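Local coordinates for protein probable UbiX-like flavin prenyltransferase (Escherichia coli, PDB 1SBZ) that probably transfers a dimethylallyl group to reduced flavin mononucleotide, making the prenylated cofactor needed by a partner phenolic acid decarboxylase, and assembles as a homododecamer, at residues 124-128 and 129-133; 159-162 and 163-167. One frame throughout, in Å; residues are numbered along the deposited sequence.

Contact 1: residues 124-128 and 129-133; sequences MPLST and IHLEN
Ser-127 stands at the N-cap of helix 128-139 and is folded against the imidazole of His-130. Its chi1 of 74° sets OG between the backbone N and the carbonyl carbon, which brings OG back over the first helical turn. From there OG accepts a weak capping bond from Ile-129 N at 3.4 Å, bent to 125° at the hydrogen. The same hydroxyl oxygen lies over the centre of the His-130 ring, 3.3 Å above its plane, and Ser-127 CB makes a CH-pi contact with that face, 4.2 Å from the ring centroid. Leu-126 CA meets the ring at its edge, 3.6 Å from His-130 ND1, while Ser-127 N comes to 3.0 Å from His-130 ND1. The other ring nitrogen, NE2, is hydrogen-bonded to Asp-108 OD2 of a third subunit.

Two carbonyls open the helical ladder: Ser-127 O takes Leu-131 N at 3.0 Å, nearly straight at 166°, and Thr-128 O takes Glu-132 N at 2.9 Å. The polar ends turn to other chains: Thr-128 OG1 bonds Ser-138 of a second subunit, and the Glu-132 carboxylate is shared between salt bridges to Arg-139 of that subunit and Arg-95 of the third. On the apolar side Leu-126 and Leu-131 cross at about a right angle, CD1 to CD2. Within this flavoprotein fold of parallel strands and helices, the arrangement is a serine N-cap on the helix that follows strand 116-121, built into a subunit interface, with His-130 touching the FMN-pocket residue Met-88.

Contact 2: residues 159-162 and 163-167; sequences DDIV and HHVVA
Two successive turns of helix 158-170, the last helix of the modelled chain, meet here through the i to i+4 ladder of an alpha helix. His-163 N donates to Asp-159 O at 2.9 Å and Val-166 N to Val-162 O at 2.9 Å, the latter nearly straight at 170°. Between these rungs, Val-165 N reaches Ile-161 O at 3.1 Å, and His-164 N reaches Asp-160 O over a longer 3.3 Å.

The His-163 side chain folds back along the helix: with CG anti to the carbonyl carbon (chi1 -74°), ring atom CD2 comes edge-on to 3.0 Å from Asp-159 O. The Asp-159 carboxylate lies apart from the ring, OD2 being 5.1 Å from His-163 NE2. On the buried side, Val-162 CG1 approaches Val-166 CG2 at 4.3 Å; both valines, with Val-165, pack on helix 13-24, while Ile-161 meets Ile-161 of a second subunit. Asp-160 OD2 accepts from the backbone N of Glu-156 and Thr-157, just before the helix begins.

The chemistry is thus divided: backbone bonds join the turns, methyl groups face helix 13-24 and a neighbouring subunit, and any Asp-159 to His-163 attraction would act through space and depend on the charge of His-163.

How the contacts relate
Contact 1 and contact 2 lie in series along the chain, their centres 24 Å apart and nearest atoms about 12 Å apart, so they do not touch. They belong to different helices: contact 1 covers the entry into helix 128-139, while contact 2 lies wholly within helix 158-170. Contact 1 meets two neighbouring subunits, by salt bridges and hydrogen bonds as well as apolar packing, whereas contact 2 offers one neighbour aliphatic packing. Contact 1 is buried but for the partly exposed Glu-132; contact 2 has exposed Asp-159, with Asp-160 and His-163 partly exposed. The flavin lies about 6 Å from the His-130 side chain and about 9 Å from that of His-164.

Contact 1: residues 124-128 and 129-133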
HETATM    1  N   MSE D 124      21.220 -18.291   4.131  1.00 19.68           N
HETATM    2  CA  MSE D 124      22.114 -17.378   3.410  1.00 22.18           C
HETATM    3  C   MSE D 124      22.282 -17.867   1.966  1.00 20.13           C
HETATM    4  O   MSE D 124      22.504 -19.063   1.752  1.00 20.50           O
HETATM    5  CB  MSE D 124      23.466 -17.309   4.124  1.00 21.23           C
HETATM    6  CG  MSE D 124      24.606 -16.730   3.323  1.00 24.45           C
HETATM    7 SE   MSE D 124      26.285 -16.950   4.299  1.00 31.54          SE
HETATM    8  CE  MSE D 124      26.532 -18.859   3.877  1.00 28.92           C
ATOM      9  N   PRO D 125      22.143 -16.987   0.970  1.00 19.62           N
ATOM     10  CA  PRO D 125      21.644 -15.615   1.135  1.00 18.40           C
ATOM     11  C   PRO D 125      20.177 -15.600   1.552  1.00 17.43           C
ATOM     12  O   PRO D 125      19.516 -16.644   1.530  1.00 16.94           O
ATOM     13  CB  PRO D 125      21.746 -15.036  -0.284  1.00 18.35           C
ATOM     14  CG  PRO D 125      22.719 -15.916  -1.000  1.00 19.09           C
ATOM     15  CD  PRO D 125      22.493 -17.282  -0.433  1.00 19.54           C
ATOM     16  N   LEU D 126      19.697 -14.424   1.946  1.00 16.32           N
ATOM     17  CA  LEU D 126      18.279 -14.184   2.171  1.00 15.78           C
ATOM     18  C   LEU D 126      17.652 -13.638   0.889  1.00 15.64           C
ATOM     19  O   LEU D 126      18.230 -12.788   0.221  1.00 15.94           O
ATOM     20  CB  LEU D 126      18.081 -13.205   3.339  1.00 15.25           C
ATOM     21  CG  LEU D 126      18.488 -13.770   4.706  1.00 14.89           C
ATOM     22  CD1 LEU D 126      18.380 -12.723   5.814  1.00 12.66           C
ATOM     23  CD2 LEU D 126      17.633 -14.992   5.028  1.00 14.57           C
ATOM     24  N   SER D 127      16.485 -14.151   0.528  1.00 15.22           N
ATOM     25  CA  SER D 127      15.798 -13.688  -0.666  1.00 14.91           C
ATOM     26  C   SER D 127      14.703 -12.705  -0.277  1.00 14.04           C
ATOM     27  O   SER D 127      14.475 -12.449   0.906  1.00 14.29           O
ATOM     28  CB  SER D 127      15.196 -14.876  -1.421  1.00 15.28           C
ATOM     29  OG  SER D 127      14.056 -15.364  -0.731  1.00 15.41           O
ATOM     30  N   THR D 128      14.015 -12.166  -1.277  1.00 13.86           N
ATOM     31  CA  THR D 128      12.895 -11.253  -1.049  1.00 13.29           C
ATOM     32  C   THR D 128      11.786 -11.894  -0.219  1.00 12.72           C
ATOM     33  O   THR D 128      11.202 -11.239   0.642  1.00 12.90           O
ATOM     34  CB  THR D 128      12.346 -10.726  -2.403  1.00 13.77           C
ATOM     35  OG1 THR D 128      13.360  -9.951  -3.040  1.00 13.43           O
ATOM     36  CG2 THR D 128      11.232  -9.690  -2.192  1.00 12.79           C
ATOM     37  N   ILE D 129      11.507 -13.167  -0.466  1.00 12.71           N
ATOM     38  CA  ILE D 129      10.469 -13.876   0.291  1.00 12.53           C
ATOM     39  C   ILE D 129      10.869 -13.999   1.762  1.00 12.27           C
ATOM     40  O   ILE D 129      10.074 -13.691   2.639  1.00 12.84           O
ATOM     41  CB  ILE D 129      10.167 -15.275  -0.304  1.00 12.85           C
ATOM     42  CG1 ILE D 129       9.676 -15.159  -1.744  1.00 13.22           C
ATOM     43  CG2 ILE D 129       9.102 -16.007   0.568  1.00 12.85           C
ATOM     44  CD1 ILE D 129       9.682 -16.497  -2.513  1.00 13.21           C
ATOM     45  N   HIS D 130      12.095 -14.446   2.021  1.00 11.40           N
ATOM     46  CA  HIS D 130      12.596 -14.550   3.392  1.00 11.21           C
ATOM     47  C   HIS D 130      12.426 -13.209   4.105  1.00 11.21           C
ATOM     48  O   HIS D 130      11.882 -13.150   5.195  1.00 10.01           O
ATOM     49  CB  HIS D 130      14.072 -14.977   3.408  1.00 11.30           C
ATOM     50  CG  HIS D 130      14.348 -16.252   2.665  1.00  9.74           C
ATOM     51  ND1 HIS D 130      15.563 -16.520   2.074  1.00  9.46           N
ATOM     52  CD2 HIS D 130      13.567 -17.336   2.430  1.00  8.96           C
ATOM     53  CE1 HIS D 130      15.520 -17.711   1.497  1.00  9.97           C
ATOM     54  NE2 HIS D 130      14.319 -18.230   1.704  1.00  9.19           N
ATOM     55  N   LEU D 131      12.874 -12.134   3.456  1.00 11.41           N
ATOM     56  CA  LEU D 131      12.817 -10.806   4.041  1.00 12.19           C
ATOM     57  C   LEU D 131      11.380 -10.282   4.271  1.00 12.82           C
ATOM     58  O   LEU D 131      11.120  -9.626   5.283  1.00 12.36           O
ATOM     59  CB  LEU D 131      13.698  -9.836   3.228  1.00 12.26           C
ATOM     60  CG  LEU D 131      15.190 -10.211   3.324  1.00 12.14           C
ATOM     61  CD1 LEU D 131      16.026  -9.571   2.222  1.00 11.85           C
ATOM     62  CD2 LEU D 131      15.734  -9.847   4.711  1.00 12.15           C
ATOM     63  N   GLU D 132      10.469 -10.576   3.340  1.00 13.50           N
ATOM     64  CA  GLU D 132       9.051 -10.212   3.472  1.00 14.75           C
ATOM     65  C   GLU D 132       8.445 -10.862   4.696  1.00 14.22           C
ATOM     66  O   GLU D 132       7.771 -10.205   5.482  1.00 13.90           O
ATOM     67  CB  GLU D 132       8.235 -10.712   2.279  1.00 14.87           C
ATOM     68  CG  GLU D 132       8.177  -9.811   1.070  1.00 17.23           C
ATOM     69  CD  GLU D 132       7.396 -10.454  -0.070  1.00 17.92           C
ATOM     70  OE1 GLU D 132       6.840  -9.698  -0.898  1.00 21.83           O
ATOM     71  OE2 GLU D 132       7.347 -11.713  -0.146  1.00 21.02           O
ATOM     72  N   ASN D 133       8.680 -12.166   4.835  1.00 14.12           N
ATOM     73  CA  ASN D 133       8.155 -12.937   5.959  1.00 14.50           C
ATOM     74  C   ASN D 133       8.736 -12.458   7.284  1.00 14.95           C
ATOM     75  O   ASN D 133       8.005 -12.314   8.265  1.00 14.84           O
ATOM     76  CB  ASN D 133       8.405 -14.439   5.768  1.00 14.12           C
ATOM     77  CG  ASN D 133       7.654 -15.029   4.560  1.00 14.61           C
ATOM     78  OD1 ASN D 133       8.021 -16.094   4.047  1.00 15.11           O
ATOM     79  ND2 ASN D 133       6.605 -14.349   4.115  1.00 12.13           N
TER

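Contact 2: residues 159-162 and 163-167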
ATOM      1  N   ASP D 159      32.304 -22.868  19.351  1.00 28.99           N
ATOM      2  CA  ASP D 159      31.662 -22.778  20.667  1.00 28.80           C
ATOM      3  C   ASP D 159      31.554 -21.325  21.148  1.00 28.23           C
ATOM      4  O   ASP D 159      30.512 -20.922  21.665  1.00 28.02           O
ATOM      5  CB  ASP D 159      32.446 -23.596  21.710  1.00 29.31           C
ATOM      6  CG  ASP D 159      32.171 -25.097  21.637  1.00 30.75           C
ATOM      7  OD1 ASP D 159      31.444 -25.565  20.733  1.00 31.27           O
ATOM      8  OD2 ASP D 159      32.657 -25.898  22.469  1.00 33.27           O
ATOM      9  N   ASP D 160      32.632 -20.552  20.983  1.00 27.48           N
ATOM     10  CA  ASP D 160      32.640 -19.123  21.322  1.00 27.00           C
ATOM     11  C   ASP D 160      31.481 -18.377  20.656  1.00 26.56           C
ATOM     12  O   ASP D 160      30.785 -17.595  21.303  1.00 26.20           O
ATOM     13  CB  ASP D 160      33.953 -18.455  20.897  1.00 27.03           C
ATOM     14  CG  ASP D 160      35.124 -18.770  21.824  1.00 27.09           C
ATOM     15  OD1 ASP D 160      34.903 -19.098  23.005  1.00 24.54           O
ATOM     16  OD2 ASP D 160      36.315 -18.682  21.440  1.00 27.61           O
ATOM     17  N   ILE D 161      31.292 -18.631  19.363  1.00 26.20           N
ATOM     18  CA  ILE D 161      30.237 -17.989  18.584  1.00 25.88           C
ATOM     19  C   ILE D 161      28.848 -18.484  19.003  1.00 25.82           C
ATOM     20  O   ILE D 161      27.935 -17.680  19.192  1.00 25.42           O
ATOM     21  CB  ILE D 161      30.494 -18.176  17.066  1.00 26.09           C
ATOM     22  CG1 ILE D 161      31.739 -17.384  16.651  1.00 25.90           C
ATOM     23  CG2 ILE D 161      29.274 -17.745  16.234  1.00 25.29           C
ATOM     24  CD1 ILE D 161      32.224 -17.693  15.256  1.00 27.50           C
ATOM     25  N   VAL D 162      28.705 -19.799  19.167  1.00 25.58           N
ATOM     26  CA  VAL D 162      27.434 -20.396  19.587  1.00 25.61           C
ATOM     27  C   VAL D 162      26.954 -19.806  20.918  1.00 25.86           C
ATOM     28  O   VAL D 162      25.794 -19.411  21.046  1.00 25.38           O
ATOM     29  CB  VAL D 162      27.529 -21.941  19.675  1.00 25.55           C
ATOM     30  CG1 VAL D 162      26.293 -22.536  20.352  1.00 25.06           C
ATOM     31  CG2 VAL D 162      27.716 -22.549  18.292  1.00 25.92           C
ATOM     32  N   HIS D 163      27.856 -19.727  21.893  1.00 26.29           N
ATOM     33  CA  HIS D 163      27.502 -19.265  23.231  1.00 27.01           C
ATOM     34  C   HIS D 163      27.145 -17.790  23.285  1.00 26.68           C
ATOM     35  O   HIS D 163      26.314 -17.378  24.097  1.00 26.52           O
ATOM     36  CB  HIS D 163      28.594 -19.616  24.243  1.00 27.59           C
ATOM     37  CG  HIS D 163      28.616 -21.071  24.596  1.00 30.15           C
ATOM     38  ND1 HIS D 163      27.681 -21.644  25.433  1.00 32.89           N
ATOM     39  CD2 HIS D 163      29.431 -22.077  24.196  1.00 32.06           C
ATOM     40  CE1 HIS D 163      27.929 -22.939  25.542  1.00 33.61           C
ATOM     41  NE2 HIS D 163      28.984 -23.227  24.800  1.00 32.89           N
ATOM     42  N   HIS D 164      27.768 -17.001  22.416  1.00 26.39           N
ATOM     43  CA  HIS D 164      27.444 -15.593  22.322  1.00 26.14           C
ATOM     44  C   HIS D 164      26.047 -15.403  21.738  1.00 25.77           C
ATOM     45  O   HIS D 164      25.282 -14.578  22.222  1.00 25.26           O
ATOM     46  CB  HIS D 164      28.481 -14.849  21.485  1.00 26.52           C
ATOM     47  CG  HIS D 164      28.276 -13.367  21.468  1.00 27.71           C
ATOM     48  ND1 HIS D 164      28.659 -12.552  22.511  1.00 28.46           N
ATOM     49  CD2 HIS D 164      27.696 -12.558  20.550  1.00 29.46           C
ATOM     50  CE1 HIS D 164      28.341 -11.301  22.228  1.00 29.83           C
ATOM     51  NE2 HIS D 164      27.757 -11.276  21.044  1.00 29.92           N
ATOM     52  N   VAL D 165      25.730 -16.169  20.693  1.00 25.30           N
ATOM     53  CA  VAL D 165      24.407 -16.132  20.074  1.00 24.76           C
ATOM     54  C   VAL D 165      23.357 -16.518  21.106  1.00 24.53           C
ATOM     55  O   VAL D 165      22.379 -15.802  21.294  1.00 24.65           O
ATOM     56  CB  VAL D 165      24.317 -17.061  18.826  1.00 24.72           C
ATOM     57  CG1 VAL D 165      22.882 -17.186  18.340  1.00 24.26           C
ATOM     58  CG2 VAL D 165      25.217 -16.548  17.700  1.00 24.12           C
ATOM     59  N   VAL D 166      23.585 -17.641  21.786  1.00 24.53           N
ATOM     60  CA  VAL D 166      22.682 -18.140  22.820  1.00 24.41           C
ATOM     61  C   VAL D 166      22.423 -17.087  23.906  1.00 24.78           C
ATOM     62  O   VAL D 166      21.274 -16.844  24.265  1.00 25.04           O
ATOM     63  CB  VAL D 166      23.203 -19.457  23.453  1.00 24.38           C
ATOM     64  CG1 VAL D 166      22.458 -19.773  24.749  1.00 24.24           C
ATOM     65  CG2 VAL D 166      23.079 -20.616  22.467  1.00 23.25           C
ATOM     66  N   ALA D 167      23.488 -16.468  24.415  1.00 24.96           N
ATOM     67  CA  ALA D 167      23.362 -15.388  25.408  1.00 25.25           C
ATOM     68  C   ALA D 167      22.472 -14.236  24.929  1.00 25.36           C
ATOM     69  O   ALA D 167      21.652 -13.723  25.689  1.00 25.06           O
ATOM     70  CB  ALA D 167      24.734 -14.861  25.806  1.00 24.93           C
TER